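Local coordinates for viral macrophage inflammatory protein 2 (PDB 2FHT) that binds a wide range of chemokine receptors, CXCR4 among them, and thereby blocks infection by several strains of HIV-1, at residues P8-L13 / G39-T44; V50-D53 / W58-K61; V23-W28 / K60-Q65. One frame throughout, in Å; residues are numbered along the deposited sequence.

Contact 1. Residues P8-L13 / G39-T44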
ATOM      1  N   PRO A   8       4.782 -17.459   0.204  1.00 23.71           N
ATOM      2  CA  PRO A   8       3.846 -16.650   0.993  1.00 21.68           C
ATOM      3  C   PRO A   8       3.562 -15.324   0.272  1.00 23.52           C
ATOM      4  O   PRO A   8       4.319 -14.926  -0.624  1.00 23.94           O
ATOM      5  CB  PRO A   8       4.600 -16.450   2.319  1.00 23.51           C
ATOM      6  CG  PRO A   8       6.046 -16.717   1.970  1.00 23.43           C
ATOM      7  CD  PRO A   8       5.957 -17.851   0.997  1.00 22.21           C
ATOM      8  N   ASP A   9       2.498 -14.638   0.673  1.00 19.33           N
ATOM      9  CA  ASP A   9       2.128 -13.366   0.070  1.00 18.22           C
ATOM     10  C   ASP A   9       2.188 -12.255   1.105  1.00 17.45           C
ATOM     11  O   ASP A   9       2.149 -12.532   2.299  1.00 17.84           O
ATOM     12  CB  ASP A   9       0.715 -13.446  -0.518  1.00 20.78           C
ATOM     13  CG  ASP A   9       0.664 -14.217  -1.852  1.00 26.79           C
ATOM     14  OD1 ASP A   9       1.218 -13.723  -2.862  1.00 24.00           O
ATOM     15  OD2 ASP A   9       0.059 -15.313  -1.886  1.00 27.41           O
ATOM     16  N   LYS A  10       2.347 -11.013   0.648  1.00 15.29           N
ATOM     17  CA  LYS A  10       2.376  -9.851   1.549  1.00 18.82           C
ATOM     18  C   LYS A  10       0.968  -9.319   1.743  1.00 20.89           C
ATOM     19  O   LYS A  10       0.327  -8.916   0.776  1.00 20.26           O
ATOM     20  CB  LYS A  10       3.230  -8.717   0.982  1.00 21.66           C
ATOM     21  CG  LYS A  10       4.715  -8.867   1.164  1.00 30.36           C
ATOM     22  CD  LYS A  10       5.450  -7.579   0.750  1.00 40.19           C
ATOM     23  CE  LYS A  10       5.743  -7.497  -0.755  1.00 46.06           C
ATOM     24  NZ  LYS A  10       4.533  -7.296  -1.626  1.00 51.01           N
ATOM     25  N   CYS A  11       0.485  -9.329   2.984  1.00 20.12           N
ATOM     26  CA  CYS A  11      -0.853  -8.829   3.302  1.00 19.91           C
ATOM     27  C   CYS A  11      -0.784  -7.773   4.388  1.00 19.18           C
ATOM     28  O   CYS A  11       0.152  -7.761   5.179  1.00 20.37           O
ATOM     29  CB  CYS A  11      -1.762  -9.950   3.797  1.00 19.78           C
ATOM     30  SG  CYS A  11      -2.189 -11.179   2.530  1.00 21.37           S
ATOM     31  N   CYS A  12      -1.774  -6.886   4.407  1.00 20.15           N
ATOM     32  CA  CYS A  12      -1.868  -5.828   5.402  1.00 21.86           C
ATOM     33  C   CYS A  12      -2.764  -6.282   6.554  1.00 18.24           C
ATOM     34  O   CYS A  12      -3.976  -6.407   6.422  1.00 18.37           O
ATOM     35  CB  CYS A  12      -2.354  -4.525   4.749  1.00 19.65           C
ATOM     36  SG  CYS A  12      -1.067  -3.836   3.653  1.00 19.09           S
ATOM     37  N   LEU A  13      -2.132  -6.588   7.673  1.00 15.98           N
ATOM     38  CA  LEU A  13      -2.851  -7.054   8.844  1.00 18.68           C
ATOM     39  C   LEU A  13      -3.212  -5.904   9.763  1.00 23.33           C
ATOM     40  O   LEU A  13      -3.800  -6.115  10.813  1.00 25.70           O
ATOM     41  CB  LEU A  13      -2.009  -8.093   9.577  1.00 17.77           C
ATOM     42  CG  LEU A  13      -1.577  -9.280   8.710  1.00 17.79           C
ATOM     43  CD1 LEU A  13      -0.825 -10.307   9.568  1.00 16.62           C
ATOM     44  CD2 LEU A  13      -2.822  -9.898   8.081  1.00 14.69           C
ATOM     45  N   GLY A  39      -6.026  -4.135   1.216  1.00 36.16           N
ATOM     46  CA  GLY A  39      -5.082  -3.051   1.412  1.00 29.04           C
ATOM     47  C   GLY A  39      -4.158  -2.675   0.281  1.00 21.76           C
ATOM     48  O   GLY A  39      -4.158  -3.271  -0.781  1.00 22.53           O
ATOM     49  N   VAL A  40      -3.469  -1.561   0.462  1.00 18.73           N
ATOM     50  CA  VAL A  40      -2.494  -1.111  -0.521  1.00 16.08           C
ATOM     51  C   VAL A  40      -1.221  -0.801   0.236  1.00 14.57           C
ATOM     52  O   VAL A  40      -1.265  -0.436   1.408  1.00 16.41           O
ATOM     53  CB  VAL A  40      -2.944   0.149  -1.324  1.00 18.13           C
ATOM     54  CG1 VAL A  40      -4.159  -0.159  -2.219  1.00 16.79           C
ATOM     55  CG2 VAL A  40      -3.221   1.290  -0.404  1.00 12.73           C
ATOM     56  N   ILE A  41      -0.086  -1.030  -0.400  1.00 12.57           N
ATOM     57  CA  ILE A  41       1.195  -0.743   0.220  1.00 16.50           C
ATOM     58  C   ILE A  41       1.855   0.469  -0.446  1.00 16.23           C
ATOM     59  O   ILE A  41       2.043   0.484  -1.664  1.00 18.56           O
ATOM     60  CB  ILE A  41       2.151  -1.958   0.115  1.00 16.59           C
ATOM     61  CG1 ILE A  41       1.544  -3.170   0.838  1.00 17.46           C
ATOM     62  CG2 ILE A  41       3.519  -1.602   0.673  1.00 17.66           C
ATOM     63  CD1 ILE A  41       2.209  -4.533   0.505  1.00 16.11           C
ATOM     64  N   PHE A  42       2.134   1.508   0.337  1.00 16.61           N
ATOM     65  CA  PHE A  42       2.814   2.685  -0.190  1.00 17.09           C
ATOM     66  C   PHE A  42       4.311   2.487  -0.029  1.00 18.46           C
ATOM     67  O   PHE A  42       4.760   1.927   0.973  1.00 23.77           O
ATOM     68  CB  PHE A  42       2.384   3.969   0.541  1.00 20.00           C
ATOM     69  CG  PHE A  42       1.009   4.436   0.179  1.00 23.38           C
ATOM     70  CD1 PHE A  42      -0.056   4.231   1.047  1.00 19.52           C
ATOM     71  CD2 PHE A  42       0.759   5.004  -1.073  1.00 19.27           C
ATOM     72  CE1 PHE A  42      -1.341   4.585   0.675  1.00 20.75           C
ATOM     73  CE2 PHE A  42      -0.523   5.358  -1.454  1.00 16.04           C
ATOM     74  CZ  PHE A  42      -1.580   5.145  -0.587  1.00 16.08           C
ATOM     75  N   LEU A  43       5.071   2.836  -1.057  1.00 18.82           N
ATOM     76  CA  LEU A  43       6.515   2.733  -0.998  1.00 23.99           C
ATOM     77  C   LEU A  43       6.997   4.136  -0.756  1.00 24.87           C
ATOM     78  O   LEU A  43       6.615   5.054  -1.479  1.00 25.51           O
ATOM     79  CB  LEU A  43       7.085   2.191  -2.309  1.00 28.32           C
ATOM     80  CG  LEU A  43       6.816   0.701  -2.528  1.00 33.81           C
ATOM     81  CD1 LEU A  43       7.214   0.299  -3.929  1.00 31.41           C
ATOM     82  CD2 LEU A  43       7.610  -0.114  -1.504  1.00 35.94           C
ATOM     83  N   THR A  44       7.734   4.338   0.325  1.00 28.39           N
ATOM     84  CA  THR A  44       8.232   5.674   0.622  1.00 30.95           C
ATOM     85  C   THR A  44       9.527   5.909  -0.134  1.00 33.27           C
ATOM     86  O   THR A  44      10.118   4.959  -0.678  1.00 33.50           O
ATOM     87  CB  THR A  44       8.414   5.910   2.153  1.00 35.67           C
ATOM     88  OG1 THR A  44       9.520   5.145   2.660  1.00 32.90           O
ATOM     89  CG2 THR A  44       7.115   5.514   2.903  1.00 33.28           C
TER
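Two side chains meet here through matching first torsions: C12 carries SG beside its own backbone N (chi1 -70°), and I41 carries CG1 beside its backbone N in the same sense (chi1 -61°). These torsions bring a branch of each toward the other, and C12 SG lies 3.9 Å from I41 CG1, an apolar sulfur-to-methylene contact. The same sulfur approaches the backbone of the strand, with C12 SG 4.1 Å from V40 O. K10, two residues before C12, also reaches I41. Its chain runs out extended and then bends twice, chi4 standing at 70°, until K10 NZ is 4.2 Å from I41 CD1; the two side chains cross at about a right angle, and K10 NZ also makes a weak hydrogen bond with the hydroxyl of Y29. Near the start of the strand the backbones draw together: the CA atoms of C12 and G39 are 5.8 Å apart, and C12 CB sits 4.6 Å from G39 CA, where glycine offers no side chain of its own. This is the chemokine fold seen at its adjacent-cysteine motif, the CC pair that names the family. C12 is tied to C51 on strand 49-53, while C11, whose CB points away from strand 39-44, is tied to C35. C12 O also accepts a hydrogen bond from K37 NZ. V40 turns its side chain from the loop to the other face of the sheet, where it touches M63 of helix 57-65.

Contact 2. Residues V50-D53 / W58-K61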
ATOM      1  N   VAL A  50       4.601   0.858   3.512  1.00 29.34           N
ATOM      2  CA  VAL A  50       3.538   1.185   4.478  1.00 23.78           C
ATOM      3  C   VAL A  50       2.150   0.703   4.027  1.00 21.28           C
ATOM      4  O   VAL A  50       1.689   1.009   2.933  1.00 20.06           O
ATOM      5  CB  VAL A  50       3.495   2.719   4.786  1.00 20.79           C
ATOM      6  CG1 VAL A  50       2.544   3.014   5.920  1.00 20.42           C
ATOM      7  CG2 VAL A  50       4.871   3.229   5.121  1.00 19.19           C
ATOM      8  N   CYS A  51       1.500  -0.058   4.895  1.00 18.33           N
ATOM      9  CA  CYS A  51       0.164  -0.595   4.650  1.00 21.47           C
ATOM     10  C   CYS A  51      -0.913   0.445   4.874  1.00 24.20           C
ATOM     11  O   CYS A  51      -0.919   1.122   5.913  1.00 24.88           O
ATOM     12  CB  CYS A  51      -0.097  -1.760   5.597  1.00 20.20           C
ATOM     13  SG  CYS A  51       0.463  -3.330   4.926  1.00 19.21           S
ATOM     14  N   ALA A  52      -1.859   0.532   3.947  1.00 21.64           N
ATOM     15  CA  ALA A  52      -2.919   1.505   4.079  1.00 21.33           C
ATOM     16  C   ALA A  52      -4.278   0.932   3.705  1.00 21.16           C
ATOM     17  O   ALA A  52      -4.374   0.002   2.916  1.00 17.58           O
ATOM     18  CB  ALA A  52      -2.595   2.751   3.249  1.00 22.86           C
ATOM     19  N   ASP A  53      -5.318   1.467   4.346  1.00 23.62           N
ATOM     20  CA  ASP A  53      -6.713   1.068   4.168  1.00 24.01           C
ATOM     21  C   ASP A  53      -7.246   1.784   2.950  1.00 27.75           C
ATOM     22  O   ASP A  53      -7.499   2.994   3.000  1.00 26.29           O
ATOM     23  CB  ASP A  53      -7.523   1.504   5.397  1.00 25.60           C
ATOM     24  CG  ASP A  53      -8.985   1.075   5.343  1.00 23.88           C
ATOM     25  OD1 ASP A  53      -9.497   0.737   4.263  1.00 23.67           O
ATOM     26  OD2 ASP A  53      -9.631   1.076   6.409  1.00 26.36           O
ATOM     27  N   TRP A  58      -8.112   9.602   2.006  1.00 30.27           N
ATOM     28  CA  TRP A  58      -6.755  10.055   1.792  1.00 25.99           C
ATOM     29  C   TRP A  58      -5.937   9.022   1.019  1.00 22.42           C
ATOM     30  O   TRP A  58      -5.128   9.387   0.181  1.00 22.59           O
ATOM     31  CB  TRP A  58      -6.056  10.479   3.105  1.00 26.04           C
ATOM     32  CG  TRP A  58      -5.737   9.392   4.122  1.00 29.61           C
ATOM     33  CD1 TRP A  58      -6.508   9.029   5.187  1.00 31.45           C
ATOM     34  CD2 TRP A  58      -4.506   8.640   4.242  1.00 26.40           C
ATOM     35  NE1 TRP A  58      -5.832   8.121   5.978  1.00 29.48           N
ATOM     36  CE2 TRP A  58      -4.605   7.862   5.422  1.00 26.94           C
ATOM     37  CE3 TRP A  58      -3.333   8.547   3.475  1.00 27.90           C
ATOM     38  CZ2 TRP A  58      -3.577   7.015   5.855  1.00 20.99           C
ATOM     39  CZ3 TRP A  58      -2.313   7.703   3.901  1.00 20.43           C
ATOM     40  CH2 TRP A  58      -2.446   6.947   5.085  1.00 27.17           C
ATOM     41  N   VAL A  59      -6.183   7.732   1.256  1.00 26.03           N
ATOM     42  CA  VAL A  59      -5.390   6.731   0.556  1.00 25.02           C
ATOM     43  C   VAL A  59      -5.784   6.626  -0.901  1.00 23.93           C
ATOM     44  O   VAL A  59      -4.927   6.414  -1.752  1.00 26.79           O
ATOM     45  CB  VAL A  59      -5.380   5.327   1.229  1.00 21.44           C
ATOM     46  CG1 VAL A  59      -5.222   5.442   2.717  1.00 21.75           C
ATOM     47  CG2 VAL A  59      -6.571   4.555   0.861  1.00 26.73           C
ATOM     48  N   LYS A  60      -7.073   6.765  -1.183  1.00 25.15           N
ATOM     49  CA  LYS A  60      -7.569   6.693  -2.554  1.00 25.68           C
ATOM     50  C   LYS A  60      -7.041   7.881  -3.341  1.00 23.12           C
ATOM     51  O   LYS A  60      -6.823   7.799  -4.544  1.00 24.83           O
ATOM     52  CB  LYS A  60      -9.096   6.635  -2.553  1.00 29.80           C
ATOM     53  CG  LYS A  60      -9.600   5.414  -1.802  1.00 32.62           C
ATOM     54  CD  LYS A  60     -11.011   5.028  -2.169  1.00 35.49           C
ATOM     55  CE  LYS A  60     -12.006   5.770  -1.339  1.00 35.96           C
ATOM     56  NZ  LYS A  60     -13.350   5.222  -1.598  1.00 43.21           N
ATOM     57  N   LYS A  61      -6.758   8.950  -2.606  1.00 22.55           N
ATOM     58  CA  LYS A  61      -6.205  10.191  -3.129  1.00 23.82           C
ATOM     59  C   LYS A  61      -4.760   9.912  -3.507  1.00 20.79           C
ATOM     60  O   LYS A  61      -4.291  10.285  -4.582  1.00 20.81           O
ATOM     61  CB  LYS A  61      -6.231  11.257  -2.026  1.00 28.52           C
ATOM     62  CG  LYS A  61      -6.831  12.584  -2.423  1.00 35.14           C
ATOM     63  CD  LYS A  61      -6.972  13.458  -1.191  1.00 43.22           C
ATOM     64  CE  LYS A  61      -7.860  12.800  -0.137  1.00 45.05           C
ATOM     65  NZ  LYS A  61      -7.906  13.567   1.143  1.00 43.18           N
TER
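D53 OD1 is paired by a hydrogen bond to the hydroxyl of S55, so the carboxylate of D53 is tied to the short link between strand and helix while its backbone passes the side chain of V59. With CG anti to the backbone N (chi1 -177°), D53 holds its carboxylate away from the valine methyls. Within 58-61, V59 points its side chain toward the strand. One of its methyls does the sound touching: V59 CG1 lies 3.8 Å from A52 CB, methyl against methyl, where the two backbones come closest, the CA atoms of A52 and V59 being 6.8 Å apart. V59 CG1 also stands 3.4 Å from D53 O. The second methyl, CG2, is modelled too near that carbonyl oxygen, and its position there is doubtful. CG1 has a further neighbour on its own helix, lying over one face of the W58 indole, 3.5 Å above the ring plane. V59 CG1 thus touches both the strand alanine and the tryptophan beside it on the helix. F42 carries the apolar patch on to the middle strand, 39-44. Such packing of a C-terminal helix over the last strand of a three-stranded antiparallel sheet is typical of the chemokine fold.

Contact 3. Residues V23-W28 / K60-Q65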
ATOM      1  N   VAL A  23       4.756  13.754  -0.462  1.00 45.31           N
ATOM      2  CA  VAL A  23       6.172  14.079  -0.673  1.00 45.96           C
ATOM      3  C   VAL A  23       7.139  13.092  -0.025  1.00 44.54           C
ATOM      4  O   VAL A  23       8.337  13.127  -0.290  1.00 45.74           O
ATOM      5  CB  VAL A  23       6.469  15.571  -0.267  1.00 49.22           C
ATOM      6  CG1 VAL A  23       7.967  15.881  -0.297  1.00 50.35           C
ATOM      7  CG2 VAL A  23       5.732  16.522  -1.216  1.00 44.78           C
ATOM      8  N   LEU A  24       6.618  12.209   0.820  1.00 44.44           N
ATOM      9  CA  LEU A  24       7.445  11.192   1.467  1.00 43.55           C
ATOM     10  C   LEU A  24       7.435   9.885   0.637  1.00 41.04           C
ATOM     11  O   LEU A  24       8.374   9.080   0.707  1.00 37.42           O
ATOM     12  CB  LEU A  24       6.892  10.914   2.870  1.00 49.24           C
ATOM     13  CG  LEU A  24       7.677  10.078   3.897  1.00 54.60           C
ATOM     14  CD1 LEU A  24       8.989  10.779   4.265  1.00 50.93           C
ATOM     15  CD2 LEU A  24       6.815   9.861   5.160  1.00 50.02           C
ATOM     16  N   LEU A  25       6.390   9.736  -0.188  1.00 38.12           N
ATOM     17  CA  LEU A  25       6.119   8.546  -1.009  1.00 28.39           C
ATOM     18  C   LEU A  25       6.526   8.535  -2.473  1.00 29.94           C
ATOM     19  O   LEU A  25       6.380   9.527  -3.185  1.00 31.24           O
ATOM     20  CB  LEU A  25       4.631   8.246  -0.964  1.00 21.80           C
ATOM     21  CG  LEU A  25       3.897   7.837   0.317  1.00 27.05           C
ATOM     22  CD1 LEU A  25       4.824   7.634   1.487  1.00 23.41           C
ATOM     23  CD2 LEU A  25       2.812   8.825   0.638  1.00 28.06           C
ATOM     24  N   SER A  26       6.897   7.354  -2.951  1.00 24.86           N
ATOM     25  CA  SER A  26       7.290   7.200  -4.335  1.00 26.53           C
ATOM     26  C   SER A  26       6.241   6.490  -5.220  1.00 24.46           C
ATOM     27  O   SER A  26       5.957   6.945  -6.328  1.00 22.18           O
ATOM     28  CB  SER A  26       8.659   6.517  -4.429  1.00 27.20           C
ATOM     29  OG  SER A  26       8.552   5.110  -4.356  1.00 37.19           O
ATOM     30  N   SER A  27       5.612   5.435  -4.710  1.00 22.71           N
ATOM     31  CA  SER A  27       4.615   4.688  -5.475  1.00 21.06           C
ATOM     32  C   SER A  27       3.822   3.784  -4.558  1.00 20.47           C
ATOM     33  O   SER A  27       3.971   3.830  -3.334  1.00 20.73           O
ATOM     34  CB  SER A  27       5.306   3.810  -6.527  1.00 25.59           C
ATOM     35  OG  SER A  27       6.202   2.889  -5.911  1.00 23.21           O
ATOM     36  N   TRP A  28       2.976   2.945  -5.138  1.00 18.79           N
ATOM     37  CA  TRP A  28       2.192   2.025  -4.324  1.00 19.85           C
ATOM     38  C   TRP A  28       1.863   0.774  -5.129  1.00 22.98           C
ATOM     39  O   TRP A  28       2.019   0.758  -6.352  1.00 20.86           O
ATOM     40  CB  TRP A  28       0.883   2.689  -3.862  1.00 17.16           C
ATOM     41  CG  TRP A  28      -0.091   3.002  -4.991  1.00 19.05           C
ATOM     42  CD1 TRP A  28      -0.079   4.099  -5.809  1.00 16.65           C
ATOM     43  CD2 TRP A  28      -1.203   2.211  -5.409  1.00 16.92           C
ATOM     44  NE1 TRP A  28      -1.114   4.035  -6.701  1.00 13.08           N
ATOM     45  CE2 TRP A  28      -1.825   2.894  -6.475  1.00 17.88           C
ATOM     46  CE3 TRP A  28      -1.739   0.986  -4.978  1.00 17.80           C
ATOM     47  CZ2 TRP A  28      -2.953   2.390  -7.126  1.00 22.56           C
ATOM     48  CZ3 TRP A  28      -2.854   0.490  -5.625  1.00 20.58           C
ATOM     49  CH2 TRP A  28      -3.455   1.193  -6.686  1.00 22.67           C
ATOM     50  N   LYS A  60      -7.073   6.765  -1.183  1.00 25.15           N
ATOM     51  CA  LYS A  60      -7.569   6.693  -2.554  1.00 25.68           C
ATOM     52  C   LYS A  60      -7.041   7.881  -3.341  1.00 23.12           C
ATOM     53  O   LYS A  60      -6.823   7.799  -4.544  1.00 24.83           O
ATOM     54  CB  LYS A  60      -9.096   6.635  -2.553  1.00 29.80           C
ATOM     55  CG  LYS A  60      -9.600   5.414  -1.802  1.00 32.62           C
ATOM     56  CD  LYS A  60     -11.011   5.028  -2.169  1.00 35.49           C
ATOM     57  CE  LYS A  60     -12.006   5.770  -1.339  1.00 35.96           C
ATOM     58  NZ  LYS A  60     -13.350   5.222  -1.598  1.00 43.21           N
ATOM     59  N   LYS A  61      -6.758   8.950  -2.606  1.00 22.55           N
ATOM     60  CA  LYS A  61      -6.205  10.191  -3.129  1.00 23.82           C
ATOM     61  C   LYS A  61      -4.760   9.912  -3.507  1.00 20.79           C
ATOM     62  O   LYS A  61      -4.291  10.285  -4.582  1.00 20.81           O
ATOM     63  CB  LYS A  61      -6.231  11.257  -2.026  1.00 28.52           C
ATOM     64  CG  LYS A  61      -6.831  12.584  -2.423  1.00 35.14           C
ATOM     65  CD  LYS A  61      -6.972  13.458  -1.191  1.00 43.22           C
ATOM     66  CE  LYS A  61      -7.860  12.800  -0.137  1.00 45.05           C
ATOM     67  NZ  LYS A  61      -7.906  13.567   1.143  1.00 43.18           N
ATOM     68  N   LEU A  62      -4.029   9.287  -2.598  1.00 18.59           N
ATOM     69  CA  LEU A  62      -2.640   8.960  -2.889  1.00 18.99           C
ATOM     70  C   LEU A  62      -2.572   7.963  -4.045  1.00 17.52           C
ATOM     71  O   LEU A  62      -1.627   7.974  -4.821  1.00 22.69           O
ATOM     72  CB  LEU A  62      -1.953   8.372  -1.651  1.00 20.24           C
ATOM     73  CG  LEU A  62      -1.548   9.371  -0.553  1.00 20.61           C
ATOM     74  CD1 LEU A  62      -1.091   8.638   0.694  1.00 17.53           C
ATOM     75  CD2 LEU A  62      -0.451  10.293  -1.095  1.00 17.38           C
ATOM     76  N   MET A  63      -3.546   7.060  -4.109  1.00 20.24           N
ATOM     77  CA  MET A  63      -3.592   6.069  -5.164  1.00 20.40           C
ATOM     78  C   MET A  63      -3.754   6.768  -6.511  1.00 20.16           C
ATOM     79  O   MET A  63      -3.197   6.320  -7.516  1.00 19.68           O
ATOM     80  CB  MET A  63      -4.726   5.079  -4.911  1.00 19.56           C
ATOM     81  CG  MET A  63      -4.443   4.121  -3.772  1.00 20.19           C
ATOM     82  SD  MET A  63      -5.924   3.256  -3.188  1.00 26.58           S
ATOM     83  CE  MET A  63      -6.274   2.146  -4.509  1.00 17.27           C
ATOM     84  N   GLN A  64      -4.495   7.877  -6.510  1.00 21.92           N
ATOM     85  CA  GLN A  64      -4.715   8.675  -7.715  1.00 20.62           C
ATOM     86  C   GLN A  64      -3.421   9.362  -8.097  1.00 19.72           C
ATOM     87  O   GLN A  64      -2.951   9.236  -9.221  1.00 20.51           O
ATOM     88  CB  GLN A  64      -5.720   9.794  -7.467  1.00 22.72           C
ATOM     89  CG  GLN A  64      -7.176   9.434  -7.433  1.00 32.10           C
ATOM     90  CD  GLN A  64      -8.057  10.687  -7.443  1.00 32.95           C
ATOM     91  OE1 GLN A  64      -9.219  10.628  -7.818  1.00 43.65           O
ATOM     92  NE2 GLN A  64      -7.481  11.833  -7.092  1.00 31.13           N
ATOM     93  N   GLN A  65      -2.870  10.146  -7.175  1.00 19.70           N
ATOM     94  CA  GLN A  65      -1.645  10.886  -7.473  1.00 19.72           C
ATOM     95  C   GLN A  65      -0.337  10.141  -7.645  1.00 19.52           C
ATOM     96  O   GLN A  65       0.564  10.637  -8.319  1.00 19.52           O
ATOM     97  CB  GLN A  65      -1.464  12.048  -6.505  1.00 22.99           C
ATOM     98  CG  GLN A  65      -1.796  11.748  -5.083  1.00 31.95           C
ATOM     99  CD  GLN A  65      -1.871  13.018  -4.250  1.00 34.08           C
ATOM    100  OE1 GLN A  65      -1.011  13.269  -3.406  1.00 32.83           O
ATOM    101  NE2 GLN A  65      -2.902  13.831  -4.499  1.00 29.43           N
TER
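W28 and M63 make most of this contact, crossing at about a right angle. The methionine lies along one face of the indole: M63 CG is 3.9 Å from the centroid of the six-membered ring of W28, only 9° off the ring normal, a CH-pi contact. Its sulfur stays above the same face but farther off, M63 SD being 4.8 Å from that centroid, and this adds a loose Met-aromatic contact. A bend at the last torsion (chi3 71°) swings the methyl back to the indole, where M63 CE meets W28 CH2 at 3.7 Å. The ring nitrogen turns to the backbone of the same methionine; W28 NE1 donates a weak, bent hydrogen bond to M63 O, 3.2 Å away with an N-H...O angle of 129°, and a second weak one to L66 O just beyond the helix. Nearer the start of the strand, L25 and L62 also cross at about a right angle. Here L25 CD2 rests against both methyls of L62, 3.9 Å from CD1 and 4.0 Å from CD2. These pairs join the C-terminal helix of the chemokine fold to the first strand of its antiparallel sheet; strand 25-28 and helix 60-65 run almost perpendicular, their axes 8.5 Å apart at closest approach. Farther out, the middle strand supplies backing, with V40 against W28 and T44 against L25. The backbone of W28 pairs with P67 and T69 of the tail that follows the helix, and V68 touches the indole. S26 and S27 both face L43, forming a classic beta bulge just ahead of the tryptophan.

All three contacts meet at the three-stranded antiparallel sheet. Contact 1 is joined to contact 2 by the C12 SG–C51 SG disulfide (2.1 Å) and by a probable hydrogen bond from F42 N to V50 O (2.7 Å). Contact 1 also abuts contact 3 through the strand pair 25-30 and 39-44, where L43 N to S27 O is a probable bond of 2.7 Å. Contacts 2 and 3, with centres about 8 Å apart, use successive turns of helix 57-65; their segments overlap at K60 and K61, though different residues touch. The ring of F42, from contact 1's strand, spans contacts 2 and 3, with CE1 3.4 Å from A52 CB and CE2 3.3 Å from L62 CB.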